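Local structure of uncharacterized conserved (Bdellovibrio bacteriovorus, 7O21) at residues L26-L31 with D188-D193; G91-Q96 with S131-H136; Q192-F197 with D289-I294; E199-A204 with V247-P252. The protein probably trims cell-wall peptidoglycan as an LD-carboxypeptidase of the YkuD family, contributing to the curved cell shape of this predatory bacterium. All coordinates share one frame; numbering follows the deposited sequence.

Contact 1 (L26-L31 with D188-D193); sequences LPASLL and DKRRQD
Leu31 lies across the helix at Arg190 and Arg191. Its CD2 rests 3.7 Å from Arg190 CB, and CD1 lies near the carbonyl of the same residue, with the two side chains crossing at about a right angle. The backbone on this side is close as well: Leu31 O sits 3.3 Å from Arg191 CD, over the aliphatic part of an arginine whose charged end turns off elsewhere. At the other end of the contact the Arg190 chain, extended from CG to NE, reaches the Pro27-Leu30 beta turn, where Ala28 CB lies 3.4 Å from Arg190 NH1 and oblique to the guanidinium. A water links the Ala28 carbonyl to this guanidinium, donating to Ala28 O at 2.6 Å and accepting from Arg190 NH1 at 3.2 Å, in the guanidinium plane. Behind this shell, Glu186 forms a salt bridge with Arg190 NE. Arg191 bends at chi3, which takes its head toward Gln32 OE1, bound by NH1. His187, just before 188-193 on the same helix, bonds Leu30 O. No direct hydrogen bond joins the two segments. Both arginines thus lend their hydrocarbon stems to the packing while their charged ends find polar partners elsewhere, so between the two segments themselves the N-terminal turn meets helix 184-206 through apolar contact and one bridging water.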
# COMPACT_ATOMS: atom_id res chain seq x y z
N LEU A 26 1.09 -27.56 -18.74
CA LEU A 26 1.16 -26.18 -18.30
C LEU A 26 0.18 -25.96 -17.15
O LEU A 26 -0.86 -26.61 -17.08
CB LEU A 26 0.77 -25.25 -19.46
CG LEU A 26 1.70 -25.17 -20.66
CD1 LEU A 26 1.03 -24.41 -21.79
CD2 LEU A 26 3.02 -24.52 -20.28
N PRO A 27 0.48 -25.02 -16.26
CA PRO A 27 -0.41 -24.77 -15.11
C PRO A 27 -1.71 -24.11 -15.55
O PRO A 27 -1.70 -23.04 -16.18
CB PRO A 27 0.42 -23.84 -14.22
CG PRO A 27 1.36 -23.16 -15.17
CD PRO A 27 1.68 -24.17 -16.24
N ALA A 28 -2.83 -24.73 -15.18
CA ALA A 28 -4.14 -24.28 -15.65
C ALA A 28 -4.45 -22.86 -15.18
O ALA A 28 -5.23 -22.16 -15.83
CB ALA A 28 -5.23 -25.24 -15.17
N SER A 29 -3.89 -22.44 -14.05
CA SER A 29 -4.28 -21.17 -13.45
C SER A 29 -3.53 -19.97 -14.01
O SER A 29 -4.01 -18.84 -13.84
CB SER A 29 -4.16 -21.21 -11.93
OG SER A 29 -5.01 -22.22 -11.38
N LEU A 30 -2.38 -20.16 -14.64
CA LEU A 30 -1.62 -19.06 -15.22
C LEU A 30 -1.89 -19.09 -16.71
O LEU A 30 -1.28 -19.89 -17.44
CB LEU A 30 -0.14 -19.19 -14.91
CG LEU A 30 0.76 -18.17 -15.61
CD1 LEU A 30 0.38 -16.73 -15.24
CD2 LEU A 30 2.23 -18.43 -15.26
N LEU A 31 -2.81 -18.25 -17.17
CA LEU A 31 -3.27 -18.34 -18.55
C LEU A 31 -2.51 -17.45 -19.52
O LEU A 31 -2.38 -17.81 -20.69
CB LEU A 31 -4.78 -18.07 -18.63
CG LEU A 31 -5.61 -19.19 -17.98
CD1 LEU A 31 -7.07 -18.80 -17.93
CD2 LEU A 31 -5.43 -20.51 -18.72
N ASP A 188 -4.56 -23.63 -23.94
CA ASP A 188 -4.92 -22.60 -24.92
C ASP A 188 -6.43 -22.40 -24.98
O ASP A 188 -6.90 -21.27 -25.16
CB ASP A 188 -4.37 -22.94 -26.30
CG ASP A 188 -4.59 -21.83 -27.29
OD1 ASP A 188 -3.92 -20.78 -27.14
OD2 ASP A 188 -5.43 -21.98 -28.19
N LYS A 189 -7.20 -23.48 -24.84
CA LYS A 189 -8.64 -23.34 -24.83
C LYS A 189 -9.09 -22.46 -23.67
O LYS A 189 -9.88 -21.54 -23.85
CB LYS A 189 -9.30 -24.73 -24.77
CG LYS A 189 -10.81 -24.71 -24.87
CD LYS A 189 -11.46 -24.78 -23.50
CE LYS A 189 -12.98 -24.80 -23.60
NZ LYS A 189 -13.52 -23.76 -24.52
N ARG A 190 -8.57 -22.74 -22.47
CA ARG A 190 -8.90 -21.93 -21.31
C ARG A 190 -8.46 -20.48 -21.49
O ARG A 190 -9.19 -19.56 -21.12
CB ARG A 190 -8.26 -22.53 -20.06
CG ARG A 190 -8.77 -23.91 -19.74
CD ARG A 190 -8.34 -24.35 -18.36
NE ARG A 190 -8.71 -25.74 -18.11
CZ ARG A 190 -8.81 -26.27 -16.90
NH1 ARG A 190 -8.57 -25.53 -15.82
NH2 ARG A 190 -9.14 -27.55 -16.77
N ARG A 191 -7.26 -20.27 -22.03
CA ARG A 191 -6.79 -18.91 -22.27
C ARG A 191 -7.73 -18.17 -23.22
O ARG A 191 -8.11 -17.02 -22.96
CB ARG A 191 -5.36 -18.92 -22.82
CG ARG A 191 -4.74 -17.54 -22.99
CD ARG A 191 -3.43 -17.56 -23.77
NE ARG A 191 -3.60 -18.11 -25.12
CZ ARG A 191 -4.16 -17.45 -26.13
NH1 ARG A 191 -4.60 -16.21 -25.95
NH2 ARG A 191 -4.29 -18.03 -27.31
N GLN A 192 -8.15 -18.82 -24.31
CA GLN A 192 -9.06 -18.17 -25.25
C GLN A 192 -10.41 -17.89 -24.61
O GLN A 192 -11.02 -16.85 -24.88
CB GLN A 192 -9.25 -19.05 -26.49
CG GLN A 192 -8.01 -19.21 -27.34
CD GLN A 192 -8.23 -20.18 -28.48
OE1 GLN A 192 -9.34 -20.69 -28.68
NE2 GLN A 192 -7.18 -20.44 -29.24
N ASP A 193 -10.89 -18.81 -23.77
CA ASP A 193 -12.17 -18.60 -23.10
C ASP A 193 -12.13 -17.32 -22.27
O ASP A 193 -13.04 -16.49 -22.32
CB ASP A 193 -12.49 -19.79 -22.21
CG ASP A 193 -12.99 -20.99 -22.99
OD1 ASP A 193 -13.30 -20.84 -24.19
OD2 ASP A 193 -13.08 -22.07 -22.38
O HOH W 1 -7.86 -22.41 -15.67

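Contact 2 (G91-Q96 with S131-H136); sequences GIYFLQ and SGIWLH
Tyr93 OH is hydrogen-bonded to Asp123 OD2, which settles the polar end of a ring that otherwise packs against Ile133. The ring atom Tyr93 CE2 comes within 4.5 Å of Ile133 CD1, the methyl approaching obliquely to the ring. Two residues further along each segment, Leu95 CD2 lies 4.4 Å from Leu135 CB. The backbone points Leu135 CB toward strand 91-96, and it is CB that meets Leu95. The backbones stay well separated, with 8.3 Å between the CA atoms of Leu95 and Trp134, because strand 113-116 runs between strands 91-99 and 134-136 and pairs with both. The contact therefore bridges second neighbours in the mixed sheet of the YkuD catalytic domain. Ile173 on strand 172-176 touches both Tyr93 and Leu95, and Ile175 touches Ile133. Trp134, whose CB bond points away from 91-96, packs on Tyr109 and on Gly225 of the second subunit. His136, the predicted proton donor/acceptor, touches Cys151, the predicted nucleophile. With no hydrogen bond between the segments, the contact is apolar and fairly loose, and it borders the predicted active site through Ile133, whose side chain is about 5 Å from that of Cys151.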
# COMPACT_ATOMS: atom_id res chain seq x y z
N GLY A 91 -3.01 -17.59 -2.90
CA GLY A 91 -3.56 -16.49 -3.66
C GLY A 91 -2.61 -15.98 -4.73
O GLY A 91 -1.60 -16.61 -5.06
N ILE A 92 -2.98 -14.82 -5.26
CA ILE A 92 -2.39 -14.23 -6.44
C ILE A 92 -1.76 -12.92 -5.99
O ILE A 92 -2.49 -11.94 -5.76
CB ILE A 92 -3.45 -13.98 -7.53
CG1 ILE A 92 -4.21 -15.27 -7.88
CG2 ILE A 92 -2.82 -13.39 -8.78
CD1 ILE A 92 -5.53 -15.01 -8.63
N TYR A 93 -0.43 -12.90 -5.87
CA TYR A 93 0.27 -11.78 -5.25
C TYR A 93 1.32 -11.20 -6.18
O TYR A 93 1.57 -11.70 -7.27
CB TYR A 93 0.91 -12.23 -3.92
CG TYR A 93 -0.15 -12.75 -2.99
CD1 TYR A 93 -1.04 -11.87 -2.39
CD2 TYR A 93 -0.32 -14.11 -2.80
CE1 TYR A 93 -2.05 -12.34 -1.59
CE2 TYR A 93 -1.33 -14.58 -1.99
CZ TYR A 93 -2.19 -13.69 -1.39
OH TYR A 93 -3.22 -14.16 -0.60
N PHE A 94 1.90 -10.08 -5.77
CA PHE A 94 2.98 -9.37 -6.50
C PHE A 94 4.10 -9.11 -5.48
O PHE A 94 3.81 -8.86 -4.33
CB PHE A 94 2.46 -8.05 -7.11
CG PHE A 94 1.50 -8.19 -8.27
CD1 PHE A 94 0.16 -8.49 -8.08
CD2 PHE A 94 1.94 -8.06 -9.58
CE1 PHE A 94 -0.70 -8.66 -9.16
CE2 PHE A 94 1.08 -8.23 -10.66
CZ PHE A 94 -0.24 -8.51 -10.43
N LEU A 95 5.35 -9.24 -5.90
CA LEU A 95 6.49 -8.95 -5.03
C LEU A 95 6.76 -7.46 -5.00
O LEU A 95 6.78 -6.80 -6.04
CB LEU A 95 7.71 -9.72 -5.53
CG LEU A 95 7.46 -11.23 -5.49
CD1 LEU A 95 8.37 -11.96 -6.46
CD2 LEU A 95 7.59 -11.76 -4.07
N GLN A 96 6.99 -6.93 -3.80
CA GLN A 96 7.07 -5.47 -3.61
C GLN A 96 8.47 -4.94 -3.28
O GLN A 96 8.84 -3.98 -3.90
CB GLN A 96 6.09 -5.07 -2.51
CG GLN A 96 4.64 -5.37 -2.82
CD GLN A 96 3.68 -4.68 -1.88
OE1 GLN A 96 3.72 -4.86 -0.68
NE2 GLN A 96 2.83 -3.83 -2.43
N SER A 131 -0.83 -13.45 9.29
CA SER A 131 0.50 -12.85 9.25
C SER A 131 0.96 -12.66 7.81
O SER A 131 0.47 -13.30 6.88
CB SER A 131 1.50 -13.70 10.04
OG SER A 131 1.21 -15.09 9.90
N GLY A 132 1.93 -11.76 7.64
CA GLY A 132 2.39 -11.41 6.31
C GLY A 132 3.02 -12.58 5.58
O GLY A 132 3.40 -13.60 6.16
N ILE A 133 3.12 -12.42 4.26
CA ILE A 133 3.71 -13.43 3.39
C ILE A 133 4.91 -12.80 2.70
O ILE A 133 4.77 -11.78 2.00
CB ILE A 133 2.72 -13.94 2.34
CG1 ILE A 133 1.48 -14.53 3.01
CG2 ILE A 133 3.37 -14.97 1.43
CD1 ILE A 133 0.51 -15.15 2.03
N TRP A 134 6.07 -13.43 2.85
CA TRP A 134 7.29 -13.08 2.13
C TRP A 134 7.79 -14.32 1.40
O TRP A 134 7.47 -15.46 1.78
CB TRP A 134 8.41 -12.69 3.10
CG TRP A 134 8.28 -11.37 3.81
CD1 TRP A 134 7.24 -10.49 3.73
CD2 TRP A 134 9.24 -10.78 4.69
NE1 TRP A 134 7.49 -9.39 4.53
CE2 TRP A 134 8.72 -9.55 5.12
CE3 TRP A 134 10.50 -11.19 5.16
CZ2 TRP A 134 9.42 -8.70 5.99
CZ3 TRP A 134 11.19 -10.36 6.02
CH2 TRP A 134 10.65 -9.13 6.43
N LEU A 135 8.60 -14.09 0.38
CA LEU A 135 9.44 -15.13 -0.22
C LEU A 135 10.85 -14.90 0.30
O LEU A 135 11.40 -13.81 0.14
CB LEU A 135 9.42 -14.99 -1.74
CG LEU A 135 10.52 -15.72 -2.51
CD1 LEU A 135 10.38 -17.26 -2.48
CD2 LEU A 135 10.53 -15.22 -3.94
N HIS A 136 11.42 -15.89 0.99
CA HIS A 136 12.73 -15.65 1.60
C HIS A 136 13.52 -16.94 1.69
O HIS A 136 13.07 -18.00 1.25
CB HIS A 136 12.61 -14.94 2.96
CG HIS A 136 11.93 -15.75 4.03
ND1 HIS A 136 12.57 -16.78 4.70
CD2 HIS A 136 10.70 -15.65 4.58
CE1 HIS A 136 11.74 -17.28 5.60
NE2 HIS A 136 10.60 -16.61 5.55

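Contact 3 (Q192-F197 with D289-I294); sequences QDLSRF and DTYKII
Phe197 points its CB toward strand 290-294, and with CG anti to the backbone N (chi1 173°) the ring is carried out from the helix to the strand's first residues. CD1 comes first to Thr290 OG1, at 3.8 Å. One atom further, CE1 stands 3.6 Å from the same Thr290 OG1 and is equally close to Tyr291 O. The tip, CZ, lies 3.7 Å from Tyr291 CB and also borders that carbonyl oxygen. Tyr291 O sits at the ring edge, near its plane, where the weakly positive C-H rim faces a carbonyl oxygen; the hydroxyl of Thr290 approaches obliquely. The Phe197 side chain crosses those of Thr290 and Tyr291 at roughly right angles, and it meets Tyr291 at its CB and carbonyl oxygen rather than at its ring. One turn earlier, Leu194 CD1 reaches Tyr291 CE1 at 4.1 Å, again crosswise and oblique to the phenol ring, so that Tyr291 is met by the helix at both its CB and its ring. Its hydroxyl has a partner elsewhere, Lys286 NZ. No hydrogen bond crosses between the segments. The helix and strand axes approach to 10.4 Å at an angle of 42°, a spacing filled by these side chains in the NTF2-like domain. Phe216 meets Phe197 edge-to-face, and Leu261 of strand 260-270 touches Leu194, Phe197 and Tyr291 alike. Strand 290-300 pairs antiparallel with strand 275-287, while Ile293 also shares backbone bonds with Phe216 and Asp218, and helix 184-206 lies across one face of this sheet.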
# COMPACT_ATOMS: atom_id res chain seq x y z
N GLN A 192 -8.15 -18.82 -24.31
CA GLN A 192 -9.06 -18.17 -25.25
C GLN A 192 -10.41 -17.89 -24.61
O GLN A 192 -11.02 -16.85 -24.88
CB GLN A 192 -9.25 -19.05 -26.49
CG GLN A 192 -8.01 -19.21 -27.34
CD GLN A 192 -8.23 -20.18 -28.48
OE1 GLN A 192 -9.34 -20.69 -28.68
NE2 GLN A 192 -7.18 -20.44 -29.24
N ASP A 193 -10.89 -18.81 -23.77
CA ASP A 193 -12.17 -18.60 -23.10
C ASP A 193 -12.13 -17.32 -22.27
O ASP A 193 -13.04 -16.49 -22.32
CB ASP A 193 -12.49 -19.79 -22.21
CG ASP A 193 -12.99 -20.99 -22.99
OD1 ASP A 193 -13.30 -20.84 -24.19
OD2 ASP A 193 -13.08 -22.07 -22.38
N LEU A 194 -11.06 -17.15 -21.49
CA LEU A 194 -10.97 -15.96 -20.65
C LEU A 194 -10.67 -14.71 -21.48
O LEU A 194 -11.16 -13.62 -21.16
CB LEU A 194 -9.93 -16.18 -19.54
CG LEU A 194 -10.48 -16.94 -18.32
CD1 LEU A 194 -11.65 -16.19 -17.69
CD2 LEU A 194 -10.88 -18.36 -18.68
N SER A 195 -9.87 -14.85 -22.54
CA SER A 195 -9.66 -13.73 -23.45
C SER A 195 -10.97 -13.24 -24.04
O SER A 195 -11.18 -12.03 -24.18
CB SER A 195 -8.69 -14.11 -24.57
OG SER A 195 -7.39 -14.34 -24.06
N ARG A 196 -11.86 -14.17 -24.38
CA ARG A 196 -13.15 -13.78 -24.94
C ARG A 196 -14.01 -13.08 -23.90
O ARG A 196 -14.74 -12.14 -24.23
CB ARG A 196 -13.87 -14.99 -25.53
CG ARG A 196 -13.26 -15.48 -26.83
CD ARG A 196 -14.17 -16.47 -27.54
NE ARG A 196 -14.67 -17.50 -26.64
CZ ARG A 196 -14.06 -18.67 -26.43
NH1 ARG A 196 -12.92 -18.95 -27.05
NH2 ARG A 196 -14.59 -19.55 -25.59
N PHE A 197 -13.95 -13.52 -22.64
CA PHE A 197 -14.64 -12.81 -21.56
C PHE A 197 -14.15 -11.37 -21.45
O PHE A 197 -14.95 -10.42 -21.46
CB PHE A 197 -14.47 -13.56 -20.23
CG PHE A 197 -15.02 -12.82 -19.02
CD1 PHE A 197 -16.35 -12.95 -18.64
CD2 PHE A 197 -14.19 -12.01 -18.26
CE1 PHE A 197 -16.84 -12.29 -17.52
CE2 PHE A 197 -14.68 -11.34 -17.15
CZ PHE A 197 -16.01 -11.48 -16.78
N ASP A 289 -21.54 -20.03 -14.34
CA ASP A 289 -20.58 -20.45 -15.36
C ASP A 289 -19.75 -19.29 -15.90
O ASP A 289 -19.06 -19.45 -16.91
CB ASP A 289 -21.28 -21.20 -16.50
CG ASP A 289 -22.08 -20.29 -17.42
OD1 ASP A 289 -22.19 -19.08 -17.14
OD2 ASP A 289 -22.61 -20.80 -18.42
N THR A 290 -19.78 -18.14 -15.24
CA THR A 290 -19.01 -16.99 -15.72
C THR A 290 -18.37 -16.28 -14.53
O THR A 290 -18.13 -16.92 -13.50
CB THR A 290 -19.91 -16.08 -16.56
OG1 THR A 290 -19.14 -15.01 -17.12
CG2 THR A 290 -21.06 -15.52 -15.74
N TYR A 291 -18.14 -14.97 -14.65
CA TYR A 291 -17.43 -14.20 -13.63
C TYR A 291 -18.11 -12.85 -13.47
O TYR A 291 -18.66 -12.31 -14.42
CB TYR A 291 -15.95 -13.99 -14.01
CG TYR A 291 -15.17 -15.26 -13.91
CD1 TYR A 291 -15.09 -16.13 -14.99
CD2 TYR A 291 -14.55 -15.62 -12.72
CE1 TYR A 291 -14.40 -17.31 -14.89
CE2 TYR A 291 -13.86 -16.81 -12.62
CZ TYR A 291 -13.79 -17.64 -13.71
OH TYR A 291 -13.11 -18.83 -13.61
N LYS A 292 -18.05 -12.31 -12.25
CA LYS A 292 -18.51 -10.96 -11.98
C LYS A 292 -17.42 -10.15 -11.30
O LYS A 292 -16.80 -10.62 -10.33
CB LYS A 292 -19.80 -10.93 -11.16
CG LYS A 292 -20.96 -11.58 -11.91
CD LYS A 292 -22.29 -10.93 -11.60
CE LYS A 292 -23.38 -11.53 -12.46
NZ LYS A 292 -24.03 -10.50 -13.32
N ILE A 293 -17.20 -8.94 -11.80
CA ILE A 293 -16.18 -8.04 -11.28
C ILE A 293 -16.58 -7.50 -9.91
O ILE A 293 -17.69 -6.97 -9.74
CB ILE A 293 -15.93 -6.90 -12.29
CG1 ILE A 293 -15.42 -7.45 -13.63
CG2 ILE A 293 -14.99 -5.88 -11.71
CD1 ILE A 293 -15.41 -6.40 -14.74
N ILE A 294 -15.70 -7.67 -8.93
CA ILE A 294 -15.91 -7.18 -7.57
C ILE A 294 -15.09 -5.92 -7.28
O ILE A 294 -15.44 -5.15 -6.38
CB ILE A 294 -15.63 -8.26 -6.52
CG1 ILE A 294 -14.21 -8.81 -6.64
CG2 ILE A 294 -16.66 -9.38 -6.66
CD1 ILE A 294 -13.72 -9.45 -5.36

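Contact 4 (E199-A204 with V247-P252); sequences ESWRQA and VHLSQP
Val247 opens the contact with both its side chain and its carbonyl: CG1 lies 4.1 Å from Arg202 CG, and O accepts a hydrogen bond from Arg202 NH1 at 2.8 Å. The donor stands almost in line with the C=O bond, at a C=O...N angle of 163°, whereas the oxygen is tilted somewhat from the guanidinium plane. His248 follows with its CB pointing away from the helix, although its ring swings back so that NE2 lies 5.4 Å from Arg202 NH1; a protonated imidazole there would probably be disfavoured slightly by the arginine. Leu249 points back toward the helix. Its CG packs 3.8 Å from Arg202 CD, the two side chains sliding past each other in opposite directions, and its CD1 reaches Trp201 CZ3, also at 3.8 Å, meeting the indole at its edge. From Ser250 onward the chain turns off, with Ser250 OG bonded to Thr36 OG1. Arg202 is set in place from the helix itself. Its chain bends at chi3, and Glu199 is gripped side-on, NE to OE1 at 2.9 Å and NH2 to OE2 at 2.8 Å, which fixes the guanidinium's rotation and directs NH1 to the strand. Helix 199-204 and strand 247-249 run nearly antiparallel, at 157°, with their axes 8.9 Å apart. Around them, Trp201 donates NE1 to Tyr217 OH and touches Ile293 of strand 290-300, Val247 also packs on Trp205 of helix 184-206, and Leu249 touches Thr265 and Gln267 of the adjacent strand 260-270.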
# COMPACT_ATOMS: atom_id res chain seq x y z
N GLU A 199 -12.66 -9.60 -23.72
CA GLU A 199 -12.99 -8.84 -24.92
C GLU A 199 -14.47 -8.46 -24.93
O GLU A 199 -14.84 -7.37 -25.40
CB GLU A 199 -12.60 -9.62 -26.18
CG GLU A 199 -13.17 -9.06 -27.47
CD GLU A 199 -12.60 -7.70 -27.84
OE1 GLU A 199 -11.60 -7.27 -27.23
OE2 GLU A 199 -13.16 -7.07 -28.77
N SER A 200 -15.33 -9.35 -24.45
CA SER A 200 -16.75 -9.04 -24.35
C SER A 200 -16.99 -7.85 -23.43
O SER A 200 -17.81 -6.97 -23.73
CB SER A 200 -17.51 -10.28 -23.87
OG SER A 200 -18.91 -10.10 -23.95
N TRP A 201 -16.30 -7.82 -22.28
CA TRP A 201 -16.38 -6.69 -21.37
C TRP A 201 -15.86 -5.43 -22.05
O TRP A 201 -16.52 -4.39 -22.03
CB TRP A 201 -15.58 -7.02 -20.10
CG TRP A 201 -15.28 -5.84 -19.21
CD1 TRP A 201 -16.11 -5.27 -18.31
CD2 TRP A 201 -14.03 -5.14 -19.11
NE1 TRP A 201 -15.48 -4.22 -17.67
CE2 TRP A 201 -14.19 -4.14 -18.13
CE3 TRP A 201 -12.80 -5.27 -19.76
CZ2 TRP A 201 -13.17 -3.25 -17.79
CZ3 TRP A 201 -11.78 -4.39 -19.42
CH2 TRP A 201 -11.97 -3.40 -18.44
N ARG A 202 -14.68 -5.52 -22.68
CA ARG A 202 -14.12 -4.35 -23.35
C ARG A 202 -15.07 -3.81 -24.41
O ARG A 202 -15.29 -2.59 -24.50
CB ARG A 202 -12.76 -4.69 -23.99
CG ARG A 202 -12.01 -3.46 -24.52
CD ARG A 202 -11.00 -3.81 -25.59
NE ARG A 202 -11.64 -4.40 -26.75
CZ ARG A 202 -12.25 -3.69 -27.70
NH1 ARG A 202 -12.30 -2.37 -27.62
NH2 ARG A 202 -12.81 -4.32 -28.73
N GLN A 203 -15.64 -4.70 -25.23
CA GLN A 203 -16.55 -4.26 -26.28
C GLN A 203 -17.80 -3.61 -25.70
O GLN A 203 -18.27 -2.59 -26.22
CB GLN A 203 -16.93 -5.43 -27.19
CG GLN A 203 -15.88 -5.82 -28.21
CD GLN A 203 -16.28 -7.04 -29.04
OE1 GLN A 203 -17.41 -7.51 -28.96
NE2 GLN A 203 -15.34 -7.56 -29.82
N ALA A 204 -18.35 -4.18 -24.62
CA ALA A 204 -19.55 -3.60 -24.02
C ALA A 204 -19.28 -2.21 -23.48
O ALA A 204 -20.08 -1.28 -23.67
CB ALA A 204 -20.10 -4.51 -22.92
N VAL A 247 -11.64 2.11 -26.20
CA VAL A 247 -10.96 1.44 -25.10
C VAL A 247 -10.05 0.38 -25.70
O VAL A 247 -10.52 -0.55 -26.37
CB VAL A 247 -11.93 0.80 -24.10
CG1 VAL A 247 -11.14 0.17 -22.94
CG2 VAL A 247 -12.95 1.82 -23.60
N HIS A 248 -8.74 0.51 -25.48
CA HIS A 248 -7.77 -0.45 -25.98
C HIS A 248 -6.98 -1.02 -24.82
O HIS A 248 -6.59 -0.28 -23.91
CB HIS A 248 -6.84 0.21 -27.00
CG HIS A 248 -7.53 0.61 -28.27
ND1 HIS A 248 -7.36 1.85 -28.86
CD2 HIS A 248 -8.42 -0.05 -29.04
CE1 HIS A 248 -8.10 1.92 -29.95
NE2 HIS A 248 -8.75 0.78 -30.09
N LEU A 249 -6.78 -2.34 -24.84
CA LEU A 249 -6.10 -3.05 -23.77
C LEU A 249 -4.89 -3.77 -24.34
O LEU A 249 -5.02 -4.49 -25.34
CB LEU A 249 -7.02 -4.09 -23.15
CG LEU A 249 -8.43 -3.64 -22.75
CD1 LEU A 249 -9.24 -4.81 -22.20
CD2 LEU A 249 -8.31 -2.53 -21.75
N SER A 250 -3.73 -3.61 -23.71
CA SER A 250 -2.61 -4.45 -24.08
C SER A 250 -2.89 -5.90 -23.69
O SER A 250 -3.75 -6.20 -22.86
CB SER A 250 -1.33 -3.96 -23.39
OG SER A 250 -1.34 -4.29 -22.00
N GLN A 251 -2.17 -6.80 -24.32
CA GLN A 251 -2.32 -8.20 -23.97
C GLN A 251 -2.18 -8.35 -22.45
O GLN A 251 -1.15 -7.95 -21.89
CB GLN A 251 -1.27 -9.05 -24.66
CG GLN A 251 -1.27 -10.48 -24.19
CD GLN A 251 -0.16 -11.26 -24.84
OE1 GLN A 251 -0.10 -11.37 -26.06
NE2 GLN A 251 0.74 -11.79 -24.02
N PRO A 252 -3.19 -8.87 -21.76
CA PRO A 252 -3.19 -8.84 -20.29
C PRO A 252 -2.54 -10.05 -19.64
O PRO A 252 -2.38 -11.12 -20.23
CB PRO A 252 -4.69 -8.84 -19.97
CG PRO A 252 -5.28 -9.66 -21.06
CD PRO A 252 -4.51 -9.25 -22.30

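From the N terminus, residues 26-31 open contact 1, whose loop runs through the catalytic domain and closes on helix 184-206 at 188-193. Contact 2 opens and closes within that span, tying two strands of the YkuD sheet. Contact 3 starts on the last residues of contact 1, sharing Gln192 and Asp193, and closes only at 289-294; the shorter loop of contact 4 lies wholly within it. Contacts 1, 3 and 4 thus follow one helix along one five-stranded sheet, and they touch in sequence: Leu31 packs on Leu194, and Ile293 on Trp201. Contact 2 stands apart, its centre about 23 Å from that of contact 1.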